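Local structure of phosphoribosylaminoimidazole-succinocarboxamide synthase (Saccharomyces cerevisiae, 2CNU) at residues E62-F67 with D204-K209; I115-I120 with E181-D186; D256-Q261 with Y292-E297. The protein catalyses the ATP-dependent joining of L-aspartate to the carboxylate of CAIR to form SAICAR, a step of de novo purine biosynthesis, and works as a monomer. All coordinates share one frame; numbering follows the deposited sequence.

Contact 1 of 3, residues E62-F67 with D204-K209; sequences EFWFKF and DYAKEK
Tyr-205 lays its ring against Phe-67, Trp-64 and Phe-63 together, forming an aromatic cluster between helix 53-67 and helix 185-209. The two short segments stay far apart, their axes 13.6 Å at closest approach and 123° between their directions, so rings must fill the gap. Phe-67 comes nearest to the tyrosine's root: its CE1 sits over one face of the Tyr-205 ring, toward the rim, while Phe-67 CZ reaches Tyr-205 CB at 3.7 Å. The ring planes meet obliquely, 46° apart. On the other face of the tyrosine lies CG of Lys-209, one helical turn on, so both faces of the ring have a neighbour, each offset toward the rim. Trp-64 presents the far end of its six-membered ring, with CH2 3.7 Å from Tyr-205 CD2 and the two planes turned nearly perpendicular. The methyl of Ala-206 lies more loosely at the edge of the same indole, near its plane. Phe-63 meets the outer end of the tyrosine from the opposite direction. Its CG lies anti to the backbone N (chi1 167°), as does that of Phe-67, and the two phenylalanines, a turn apart, both lean out toward helix 185-209. Within its own helix Phe-63 CD1 also sits over one face of the Trp-64 indole, toward its rim. Helix 282-300 packs alongside, and the Tyr-205 hydroxyl is hydrogen-bonded to the carbonyl of Leu-299. That same OH lies 3.4 Å from Phe-63 CZ.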
loop_
_atom_site.group_PDB
_atom_site.type_symbol
_atom_site.label_atom_id
_atom_site.label_comp_id
_atom_site.label_asym_id
_atom_site.label_seq_id
_atom_site.Cartn_x
_atom_site.Cartn_y
_atom_site.Cartn_z
ATOM N N GLU A 62 -2.819 10.346 0.810
ATOM C CA GLU A 62 -3.672 11.431 1.300
ATOM C C GLU A 62 -4.722 11.771 0.261
ATOM O O GLU A 62 -5.878 12.080 0.592
ATOM C CB GLU A 62 -2.802 12.621 1.676
ATOM C CG GLU A 62 -1.915 12.410 2.876
ATOM C CD GLU A 62 -1.128 13.624 3.174
ATOM O OE1 GLU A 62 -1.578 14.436 4.028
ATOM O OE2 GLU A 62 -0.082 13.798 2.545
ATOM N N PHE A 63 -4.332 11.692 -1.019
ATOM C CA PHE A 63 -5.256 11.918 -2.124
ATOM C C PHE A 63 -6.382 10.891 -2.081
ATOM O O PHE A 63 -7.559 11.219 -2.230
ATOM C CB PHE A 63 -4.537 11.932 -3.463
ATOM C CG PHE A 63 -5.475 11.856 -4.635
ATOM C CD1 PHE A 63 -5.827 10.623 -5.136
ATOM C CD2 PHE A 63 -6.069 12.982 -5.163
ATOM C CE1 PHE A 63 -6.762 10.517 -6.183
ATOM C CE2 PHE A 63 -6.964 12.870 -6.196
ATOM C CZ PHE A 63 -7.308 11.650 -6.690
ATOM N N TRP A 64 -6.031 9.610 -1.942
ATOM C CA TRP A 64 -7.074 8.589 -1.931
ATOM C C TRP A 64 -7.998 8.697 -0.712
ATOM O O TRP A 64 -9.201 8.463 -0.840
ATOM C CB TRP A 64 -6.492 7.192 -1.982
ATOM C CG TRP A 64 -5.842 6.810 -3.289
ATOM C CD1 TRP A 64 -4.532 6.444 -3.484
ATOM C CD2 TRP A 64 -6.487 6.652 -4.549
ATOM N NE1 TRP A 64 -4.318 6.054 -4.774
ATOM C CE2 TRP A 64 -5.510 6.155 -5.425
ATOM C CE3 TRP A 64 -7.774 6.815 -5.016
ATOM C CZ2 TRP A 64 -5.817 5.779 -6.756
ATOM C CZ3 TRP A 64 -8.050 6.475 -6.342
ATOM C CH2 TRP A 64 -7.080 5.992 -7.172
ATOM N N PHE A 65 -7.463 9.014 0.459
ATOM C CA PHE A 65 -8.335 9.195 1.626
ATOM C C PHE A 65 -9.381 10.264 1.330
ATOM O O PHE A 65 -10.550 10.140 1.700
ATOM C CB PHE A 65 -7.554 9.569 2.864
ATOM C CG PHE A 65 -6.822 8.442 3.546
ATOM C CD1 PHE A 65 -7.436 7.258 3.885
ATOM C CD2 PHE A 65 -5.570 8.605 4.019
ATOM C CE1 PHE A 65 -6.769 6.265 4.560
ATOM C CE2 PHE A 65 -4.903 7.642 4.715
ATOM C CZ PHE A 65 -5.461 6.454 4.937
ATOM N N LYS A 66 -8.970 11.368 0.720
ATOM C CA LYS A 66 -9.884 12.446 0.354
ATOM C C LYS A 66 -10.882 12.004 -0.711
ATOM O O LYS A 66 -12.069 12.246 -0.605
ATOM C CB LYS A 66 -9.051 13.620 -0.071
ATOM C CG LYS A 66 -9.810 14.797 -0.480
ATOM C CD LYS A 66 -8.843 15.926 -0.680
ATOM C CE LYS A 66 -7.880 16.260 -0.667
ATOM N NZ LYS A 66 -8.179 17.672 -1.014
ATOM N N PHE A 67 -10.388 11.291 -1.721
ATOM C CA PHE A 67 -11.217 10.753 -2.775
ATOM C C PHE A 67 -12.341 9.862 -2.193
ATOM O O PHE A 67 -13.469 9.829 -2.724
ATOM C CB PHE A 67 -10.308 9.995 -3.762
ATOM C CG PHE A 67 -11.014 9.448 -4.944
ATOM C CD1 PHE A 67 -11.330 10.239 -6.034
ATOM C CD2 PHE A 67 -11.313 8.110 -5.009
ATOM C CE1 PHE A 67 -11.956 9.673 -7.141
ATOM C CE2 PHE A 67 -11.961 7.570 -6.087
ATOM C CZ PHE A 67 -12.248 8.341 -7.151
ATOM N N ASP A 204 -11.690 2.125 -11.227
ATOM C CA ASP A 204 -12.311 2.750 -12.371
ATOM C C ASP A 204 -11.648 4.119 -12.585
ATOM O O ASP A 204 -11.367 4.513 -13.744
ATOM C CB ASP A 204 -13.802 2.911 -12.193
ATOM C CG ASP A 204 -14.540 1.588 -12.312
ATOM O OD1 ASP A 204 -15.712 1.573 -11.943
ATOM O OD2 ASP A 204 -13.954 0.607 -12.765
ATOM N N TYR A 205 -11.463 4.884 -11.523
ATOM C CA TYR A 205 -10.833 6.196 -11.661
ATOM C C TYR A 205 -9.453 6.110 -12.223
ATOM O O TYR A 205 -9.069 6.848 -13.135
ATOM C CB TYR A 205 -10.877 6.898 -10.308
ATOM C CG TYR A 205 -10.063 8.153 -10.237
ATOM C CD1 TYR A 205 -10.553 9.400 -10.651
ATOM C CD2 TYR A 205 -8.772 8.059 -9.783
ATOM C CE1 TYR A 205 -9.724 10.511 -10.554
ATOM C CE2 TYR A 205 -7.928 9.131 -9.708
ATOM C CZ TYR A 205 -8.419 10.351 -10.115
ATOM O OH TYR A 205 -7.668 11.497 -10.040
ATOM N N ALA A 206 -8.665 5.211 -11.661
ATOM C CA ALA A 206 -7.270 5.076 -12.110
ATOM C C ALA A 206 -7.187 4.626 -13.544
ATOM O O ALA A 206 -6.309 5.067 -14.293
ATOM C CB ALA A 206 -6.520 4.106 -11.191
ATOM N N LYS A 207 -8.104 3.759 -13.940
ATOM C CA LYS A 207 -8.065 3.248 -15.313
ATOM C C LYS A 207 -8.307 4.387 -16.296
ATOM O O LYS A 207 -7.651 4.452 -17.361
ATOM C CB LYS A 207 -9.050 2.112 -15.495
ATOM C CG LYS A 207 -8.988 1.399 -16.827
ATOM C CD LYS A 207 -9.997 0.235 -16.915
ATOM C CE LYS A 207 -10.162 -0.222 -18.300
ATOM N NZ LYS A 207 -11.066 -1.346 -18.341
ATOM N N GLU A 208 -9.213 5.300 -15.965
ATOM C CA GLU A 208 -9.431 6.471 -16.836
ATOM C C GLU A 208 -8.219 7.384 -16.881
ATOM O O GLU A 208 -7.995 8.079 -17.890
ATOM C CB GLU A 208 -10.700 7.167 -16.410
ATOM C CG GLU A 208 -11.263 8.069 -17.447
ATOM C CD GLU A 208 -10.572 9.369 -17.561
ATOM O OE1 GLU A 208 -10.013 9.776 -16.519
ATOM O OE2 GLU A 208 -10.675 10.020 -18.652
ATOM N N LYS A 209 -7.364 7.365 -15.864
ATOM C CA LYS A 209 -6.093 8.070 -15.868
ATOM C C LYS A 209 -4.932 7.314 -16.530
ATOM O O LYS A 209 -3.891 7.877 -16.730
ATOM C CB LYS A 209 -5.663 8.468 -14.438
ATOM C CG LYS A 209 -6.582 9.340 -13.650
ATOM C CD LYS A 209 -6.899 10.622 -14.366
ATOM C CE LYS A 209 -7.815 11.507 -13.537
ATOM N NZ LYS A 209 -7.978 12.794 -14.221
#

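Contact 2 of 3, residues I115-I120 with E181-D186; sequences IPLEVI and ELVGED. With ASP (aspartic acid), chain C.
Val-183 pushes its forked side chain into the hollow formed by Ile-115, Pro-116 and Leu-117, a bend built as an inverse gamma turn centred on Pro-116. The turn is closed by a backbone hydrogen bond from Leu-117 N to Ile-115 O of 2.8 Å, which brings the flanking residues round to meet the end of helix 176-183. Both valine branches are used. CG1 meets three residues, 3.9 Å from Pro-116 CD and equally close to Leu-117 CG, with the Ile-115 methyl CG2 forming a third wall at 4.0 Å from Val-183 CG1. The other branch, CG2, rests on Leu-117 CD1. Leucine therefore straddles the valine: CG takes one methyl and CD1 the other, while its second methyl, CD2, turns to Leu-182, whose CD1 is 4.2 Å from Leu-117 CD2. With CG anti to its carbonyl carbon (chi1 -66°), Leu-117 brings its branched end nearer to the helix than its first bond would suggest. Pro-116 and Leu-182 sit at the exposed margin of the contact, whereas Ile-115 and Leu-117 are buried; Ile-115 packs inward on Leu-187 and Val-191 of helix 185-209. The contact thus wedges a helix end against the chain leading into strand 119-122. Directly after the valine, Gly-184 breaks the helix with positive phi (105°) and serves as N-cap of the next. A bound aspartic acid lies beside this junction; its fit against the modelled Glu-185 and Asp-186 side chains is doubtful, but Glu-185 N donates a hydrogen bond of 2.9 Å to its O atom.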
loop_
_atom_site.group_PDB
_atom_site.type_symbol
_atom_site.label_atom_id
_atom_site.label_comp_id
_atom_site.label_asym_id
_atom_site.label_seq_id
_atom_site.Cartn_x
_atom_site.Cartn_y
_atom_site.Cartn_z
ATOM N N ILE A 115 -8.704 -4.914 12.898
ATOM C CA ILE A 115 -9.303 -6.144 12.302
ATOM C C ILE A 115 -8.150 -6.892 11.655
ATOM O O ILE A 115 -7.551 -6.440 10.668
ATOM C CB ILE A 115 -10.401 -5.834 11.254
ATOM C CG1 ILE A 115 -11.527 -4.991 11.862
ATOM C CG2 ILE A 115 -10.952 -7.137 10.678
ATOM C CD1 ILE A 115 -12.528 -4.457 10.891
ATOM N N PRO A 116 -7.715 -8.032 12.236
ATOM C CA PRO A 116 -6.406 -8.661 11.850
ATOM C C PRO A 116 -6.538 -9.530 10.602
ATOM O O PRO A 116 -6.580 -10.757 10.652
ATOM C CB PRO A 116 -5.979 -9.443 13.087
ATOM C CG PRO A 116 -7.255 -9.724 13.764
ATOM C CD PRO A 116 -8.246 -8.639 13.473
ATOM N N LEU A 117 -6.668 -8.831 9.462
ATOM C CA LEU A 117 -6.739 -9.427 8.103
ATOM C C LEU A 117 -6.063 -8.490 7.161
ATOM O O LEU A 117 -6.200 -7.295 7.247
ATOM C CB LEU A 117 -8.141 -9.577 7.458
ATOM C CG LEU A 117 -9.125 -10.508 8.070
ATOM C CD1 LEU A 117 -10.489 -10.254 7.479
ATOM C CD2 LEU A 117 -8.753 -11.915 7.882
ATOM N N GLU A 118 -5.376 -9.069 6.182
ATOM C CA GLU A 118 -4.953 -8.319 4.999
ATOM C C GLU A 118 -6.096 -8.421 4.013
ATOM O O GLU A 118 -6.422 -9.523 3.496
ATOM C CB GLU A 118 -3.703 -8.874 4.387
ATOM C CG GLU A 118 -2.563 -8.885 5.367
ATOM C CD GLU A 118 -2.089 -7.463 5.762
ATOM O OE1 GLU A 118 -2.736 -6.849 6.597
ATOM O OE2 GLU A 118 -1.093 -6.984 5.186
ATOM N N VAL A 119 -6.764 -7.328 3.784
ATOM C CA VAL A 119 -8.019 -7.315 3.007
ATOM C C VAL A 119 -7.661 -7.040 1.545
ATOM O O VAL A 119 -7.630 -5.874 1.085
ATOM C CB VAL A 119 -9.021 -6.372 3.555
ATOM C CG1 VAL A 119 -10.345 -6.370 2.694
ATOM C CG2 VAL A 119 -9.370 -6.790 4.975
ATOM N N ILE A 120 -7.314 -8.079 0.803
ATOM C CA ILE A 120 -6.934 -7.968 -0.602
ATOM C C ILE A 120 -8.202 -8.047 -1.433
ATOM O O ILE A 120 -9.029 -8.943 -1.224
ATOM C CB ILE A 120 -5.944 -9.056 -0.992
ATOM C CG1 ILE A 120 -4.648 -8.941 -0.192
ATOM C CG2 ILE A 120 -5.615 -8.987 -2.483
ATOM C CD1 ILE A 120 -3.795 -10.186 -0.334
ATOM N N GLU A 181 -13.801 -17.111 10.204
ATOM C CA GLU A 181 -13.339 -17.802 11.419
ATOM C C GLU A 181 -12.465 -16.908 12.252
ATOM O O GLU A 181 -12.547 -16.914 13.482
ATOM C CB GLU A 181 -12.597 -19.075 11.085
ATOM C CG GLU A 181 -13.523 -20.040 10.498
ATOM C CD GLU A 181 -14.737 -20.412 11.392
ATOM O OE1 GLU A 181 -14.585 -20.542 12.604
ATOM O OE2 GLU A 181 -15.843 -20.446 10.853
ATOM N N LEU A 182 -11.598 -16.127 11.603
ATOM C CA LEU A 182 -10.662 -15.258 12.284
ATOM C C LEU A 182 -11.321 -14.053 12.908
ATOM O O LEU A 182 -10.962 -13.688 14.054
ATOM C CB LEU A 182 -9.540 -14.831 11.327
ATOM C CG LEU A 182 -8.658 -15.983 10.843
ATOM C CD1 LEU A 182 -7.712 -15.469 9.814
ATOM C CD2 LEU A 182 -7.897 -16.598 12.014
ATOM N N VAL A 183 -12.233 -13.401 12.209
ATOM C CA VAL A 183 -12.748 -12.087 12.668
ATOM C C VAL A 183 -14.225 -12.000 12.838
ATOM O O VAL A 183 -14.744 -10.932 13.242
ATOM C CB VAL A 183 -12.212 -10.935 11.770
ATOM C CG1 VAL A 183 -10.712 -10.990 11.622
ATOM C CG2 VAL A 183 -12.895 -10.875 10.443
ATOM N N GLY A 184 -14.932 -13.101 12.605
ATOM C CA GLY A 184 -16.369 -13.135 12.753
ATOM C C GLY A 184 -17.063 -13.134 11.431
ATOM O O GLY A 184 -16.627 -12.484 10.464
ATOM N N GLU A 185 -18.170 -13.879 11.353
ATOM C CA GLU A 185 -18.915 -14.010 10.100
ATOM C C GLU A 185 -19.505 -12.716 9.631
ATOM O O GLU A 185 -19.403 -12.359 8.470
ATOM C CB GLU A 185 -19.959 -15.129 10.114
ATOM C CG GLU A 185 -20.880 -14.992 11.285
ATOM C CD GLU A 185 -21.925 -16.110 11.339
ATOM O OE1 GLU A 185 -21.704 -17.200 10.736
ATOM O OE2 GLU A 185 -22.951 -15.896 12.016
ATOM N N ASP A 186 -20.127 -11.976 10.518
ATOM C CA ASP A 186 -20.762 -10.738 10.108
ATOM C C ASP A 186 -19.693 -9.721 9.709
ATOM O O ASP A 186 -19.763 -9.043 8.678
ATOM C CB ASP A 186 -21.623 -10.131 11.217
ATOM C CG ASP A 186 -22.349 -8.863 10.788
ATOM O OD1 ASP A 186 -22.100 -7.801 11.412
ATOM O OD2 ASP A 186 -23.076 -8.889 9.790
HETATM N N ASP C . -21.670 -12.678 12.964
HETATM C CA ASP C . -20.302 -12.677 13.418
HETATM C C ASP C . -20.055 -13.833 14.355
HETATM O O ASP C . -19.386 -14.815 13.847
HETATM C CB ASP C . -19.851 -11.403 14.110
HETATM C CG ASP C . -18.837 -10.584 13.296
HETATM O OD1 ASP C . -19.260 -9.851 12.432
HETATM O OD2 ASP C . -17.683 -10.524 13.655
HETATM O OXT ASP C . -20.231 -13.812 15.570
#

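Contact 3 of 3, residues D256-Q261 with Y292-E297; sequences DSYDKQ and YIEAYE. With ASP (aspartic acid), chain B; SO4 (sulfate ion), chain H.
Tyr-258 reaches from the loop before helix 261-269 to helix 282-300, where its CE1 lies 3.8 Å from Ala-295 CB and its hydroxyl 3.5 Å from Glu-294 CG. This is loop-on-helix packing, with water bridges at two places and no direct hydrogen bond between the segments. The first water lies at the ring edge, in plane, 2.7 Å from Tyr-258 OH, and donates to Glu-294 OE1. Glu-294 is bent at chi2 (63°), which curls its carboxylate round toward that water. Deeper in, Asp-259 CB comes near Tyr-292 CE1. A second water joins them, accepting from Tyr-292 OH at 2.6 Å and donating to Asp-259 OD1. Beside it Lys-260 CE passes the same tyrosine hydroxyl; the ammonium goes on to the carbonyl of Ser-40, beside a bound aspartic acid that is itself hydrogen-bonded to Ser-40, Tyr-42 and Arg-264. Outside this shell the loop is shaped by Ser-257, whose OG accepts from Lys-260 N in an ST motif. Lys-291 steadies Tyr-258 from the helix side, through a cation-pi contact with its ring and a bond to its carbonyl. Gln-261 then folds back over the loop: OE1 takes Ser-257 N on a lone pair in the carbonyl plane, the N-H pointing almost straight at OE1 (175°), while NE2 donates to sulfate O2 at 3.2 Å.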
loop_
_atom_site.group_PDB
_atom_site.type_symbol
_atom_site.label_atom_id
_atom_site.label_comp_id
_atom_site.label_asym_id
_atom_site.label_seq_id
_atom_site.Cartn_x
_atom_site.Cartn_y
_atom_site.Cartn_z
ATOM N N ASP A 256 4.216 -5.652 -17.350
ATOM C CA ASP A 256 5.341 -5.030 -16.618
ATOM C C ASP A 256 4.829 -4.441 -15.292
ATOM O O ASP A 256 3.734 -3.869 -15.221
ATOM C CB ASP A 256 6.024 -3.952 -17.456
ATOM C CG ASP A 256 6.877 -4.504 -18.605
ATOM O OD1 ASP A 256 7.357 -3.666 -19.390
ATOM O OD2 ASP A 256 7.127 -5.705 -18.639
ATOM N N SER A 257 5.684 -4.494 -14.284
ATOM C CA SER A 257 5.373 -3.760 -13.061
ATOM C C SER A 257 5.563 -2.252 -13.326
ATOM O O SER A 257 6.662 -1.836 -13.684
ATOM C CB SER A 257 6.277 -4.212 -11.948
ATOM O OG SER A 257 6.202 -3.271 -10.872
ATOM N N TYR A 258 4.505 -1.480 -13.134
ATOM C CA TYR A 258 4.582 -0.045 -13.423
ATOM C C TYR A 258 5.707 0.596 -12.666
ATOM O O TYR A 258 6.454 1.395 -13.208
ATOM C CB TYR A 258 3.246 0.628 -13.112
ATOM C CG TYR A 258 3.095 2.075 -13.468
ATOM C CD1 TYR A 258 3.551 3.070 -12.598
ATOM C CD2 TYR A 258 2.425 2.466 -14.615
ATOM C CE1 TYR A 258 3.355 4.358 -12.885
ATOM C CE2 TYR A 258 2.276 3.809 -14.941
ATOM C CZ TYR A 258 2.661 4.758 -14.025
ATOM O OH TYR A 258 2.463 6.079 -14.190
ATOM N N ASP A 259 5.837 0.269 -11.394
ATOM C CA ASP A 259 6.764 0.884 -10.465
ATOM C C ASP A 259 8.136 0.259 -10.428
ATOM O O ASP A 259 9.132 0.943 -10.253
ATOM C CB ASP A 259 6.192 0.860 -9.040
ATOM C CG ASP A 259 5.700 -0.505 -8.552
ATOM O OD1 ASP A 259 5.977 -0.814 -7.342
ATOM O OD2 ASP A 259 4.933 -1.199 -9.232
ATOM N N LYS A 260 8.186 -1.067 -10.536
ATOM C CA LYS A 260 9.357 -1.833 -10.168
ATOM C C LYS A 260 10.012 -2.607 -11.288
ATOM O O LYS A 260 11.000 -3.299 -11.028
ATOM C CB LYS A 260 9.007 -2.771 -9.026
ATOM C CG LYS A 260 8.884 -1.923 -7.863
ATOM C CD LYS A 260 8.891 -2.758 -6.693
ATOM C CE LYS A 260 8.710 -1.949 -5.503
ATOM N NZ LYS A 260 8.142 -2.847 -4.450
ATOM N N GLN A 261 9.540 -2.515 -12.525
ATOM C CA GLN A 261 10.111 -3.386 -13.557
ATOM C C GLN A 261 11.563 -3.048 -13.791
ATOM O O GLN A 261 12.375 -3.951 -14.067
ATOM C CB GLN A 261 9.338 -3.323 -14.875
ATOM C CG GLN A 261 9.656 -4.499 -15.720
ATOM C CD GLN A 261 9.208 -5.776 -15.038
ATOM O OE1 GLN A 261 8.064 -5.913 -14.622
ATOM N NE2 GLN A 261 10.094 -6.761 -14.953
ATOM N N TYR A 292 7.736 6.857 -9.798
ATOM C CA TYR A 292 6.843 7.249 -8.706
ATOM C C TYR A 292 6.256 8.637 -8.929
ATOM O O TYR A 292 5.077 8.882 -8.638
ATOM C CB TYR A 292 7.571 7.231 -7.351
ATOM C CG TYR A 292 7.828 5.832 -6.827
ATOM C CD1 TYR A 292 6.771 4.968 -6.596
ATOM C CD2 TYR A 292 9.103 5.392 -6.574
ATOM C CE1 TYR A 292 7.003 3.673 -6.122
ATOM C CE2 TYR A 292 9.362 4.140 -6.073
ATOM C CZ TYR A 292 8.295 3.273 -5.902
ATOM O OH TYR A 292 8.578 2.020 -5.417
ATOM N N ILE A 293 7.041 9.580 -9.409
ATOM C CA ILE A 293 6.538 10.933 -9.693
ATOM C C ILE A 293 5.475 10.804 -10.735
ATOM O O ILE A 293 4.413 11.432 -10.631
ATOM C CB ILE A 293 7.680 11.873 -10.121
ATOM C CG1 ILE A 293 8.618 12.101 -8.927
ATOM C CG2 ILE A 293 7.114 13.169 -10.674
ATOM C CD1 ILE A 293 9.940 12.711 -9.334
ATOM N N GLU A 294 5.677 10.027 -11.789
ATOM C CA GLU A 294 4.671 9.896 -12.836
ATOM C C GLU A 294 3.399 9.265 -12.277
ATOM O O GLU A 294 2.307 9.678 -12.634
ATOM C CB GLU A 294 5.285 9.043 -13.994
ATOM C CG GLU A 294 4.427 8.764 -15.143
ATOM C CD GLU A 294 4.005 9.946 -15.898
ATOM O OE1 GLU A 294 3.048 9.749 -16.719
ATOM O OE2 GLU A 294 4.546 11.059 -15.809
ATOM N N ALA A 295 3.510 8.239 -11.428
ATOM C CA ALA A 295 2.303 7.662 -10.816
ATOM C C ALA A 295 1.552 8.685 -10.031
ATOM O O ALA A 295 0.317 8.799 -10.093
ATOM C CB ALA A 295 2.651 6.500 -9.881
ATOM N N TYR A 296 2.279 9.445 -9.203
ATOM C CA TYR A 296 1.683 10.446 -8.350
ATOM C C TYR A 296 0.940 11.510 -9.190
ATOM O O TYR A 296 -0.208 11.874 -8.904
ATOM C CB TYR A 296 2.776 11.101 -7.479
ATOM C CG TYR A 296 2.290 12.340 -6.743
ATOM C CD1 TYR A 296 2.605 13.587 -7.212
ATOM C CD2 TYR A 296 1.517 12.220 -5.609
ATOM C CE1 TYR A 296 2.077 14.711 -6.556
ATOM C CE2 TYR A 296 1.021 13.296 -4.975
ATOM C CZ TYR A 296 1.331 14.560 -5.433
ATOM O OH TYR A 296 0.788 15.654 -4.777
ATOM N N GLU A 297 1.628 12.034 -10.201
ATOM C CA GLU A 297 0.998 13.091 -11.007
ATOM C C GLU A 297 -0.190 12.564 -11.783
ATOM O O GLU A 297 -1.253 13.226 -11.897
ATOM C CB GLU A 297 2.048 13.691 -11.928
ATOM C CG GLU A 297 3.102 14.435 -11.156
ATOM C CD GLU A 297 4.052 15.273 -11.985
ATOM O OE1 GLU A 297 4.599 16.245 -11.452
ATOM O OE2 GLU A 297 4.239 14.948 -13.179
HETATM N N ASP B . 6.358 -5.666 -5.122
HETATM C CA ASP B . 7.769 -5.984 -4.950
HETATM C C ASP B . 8.234 -6.502 -6.363
HETATM O O ASP B . 7.783 -5.837 -7.330
HETATM C CB ASP B . 7.769 -6.990 -3.805
HETATM C CG ASP B . 8.976 -6.929 -2.950
HETATM O OD1 ASP B . 8.852 -6.821 -1.718
HETATM O OD2 ASP B . 10.065 -6.965 -3.517
HETATM O OXT ASP B . 9.096 -7.428 -6.699
HETATM S S SO4 H . 9.385 -10.359 -13.349
HETATM O O1 SO4 H . 10.502 -10.228 -14.231
HETATM O O2 SO4 H . 8.720 -9.097 -13.243
HETATM O O3 SO4 H . 8.529 -11.406 -13.813
HETATM O O4 SO4 H . 9.972 -10.896 -12.139
HETATM O O HOH W 1 1.518 6.951 -16.573
HETATM O O HOH W 2 6.340 0.707 -5.122
#

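In the fold
From the N terminus, helix 53-67 supplies the first half of contact 1, which is completed only at the end of helix 185-209, 137 residues later. Contact 2 opens and closes within that span, joining residues 115-120 to the junction where helix 185-209 begins; one long helix therefore serves both, with the contact centres about 25 Å apart. Contact 3 follows in series, closing a 30-residue stretch that holds most of helix 261-269 and the start of helix 282-300. It lies across the chain's centre from contact 2, but its nearest atoms are about 6 Å from those of contact 1, and helix 282-300 also packs on helix 53-67.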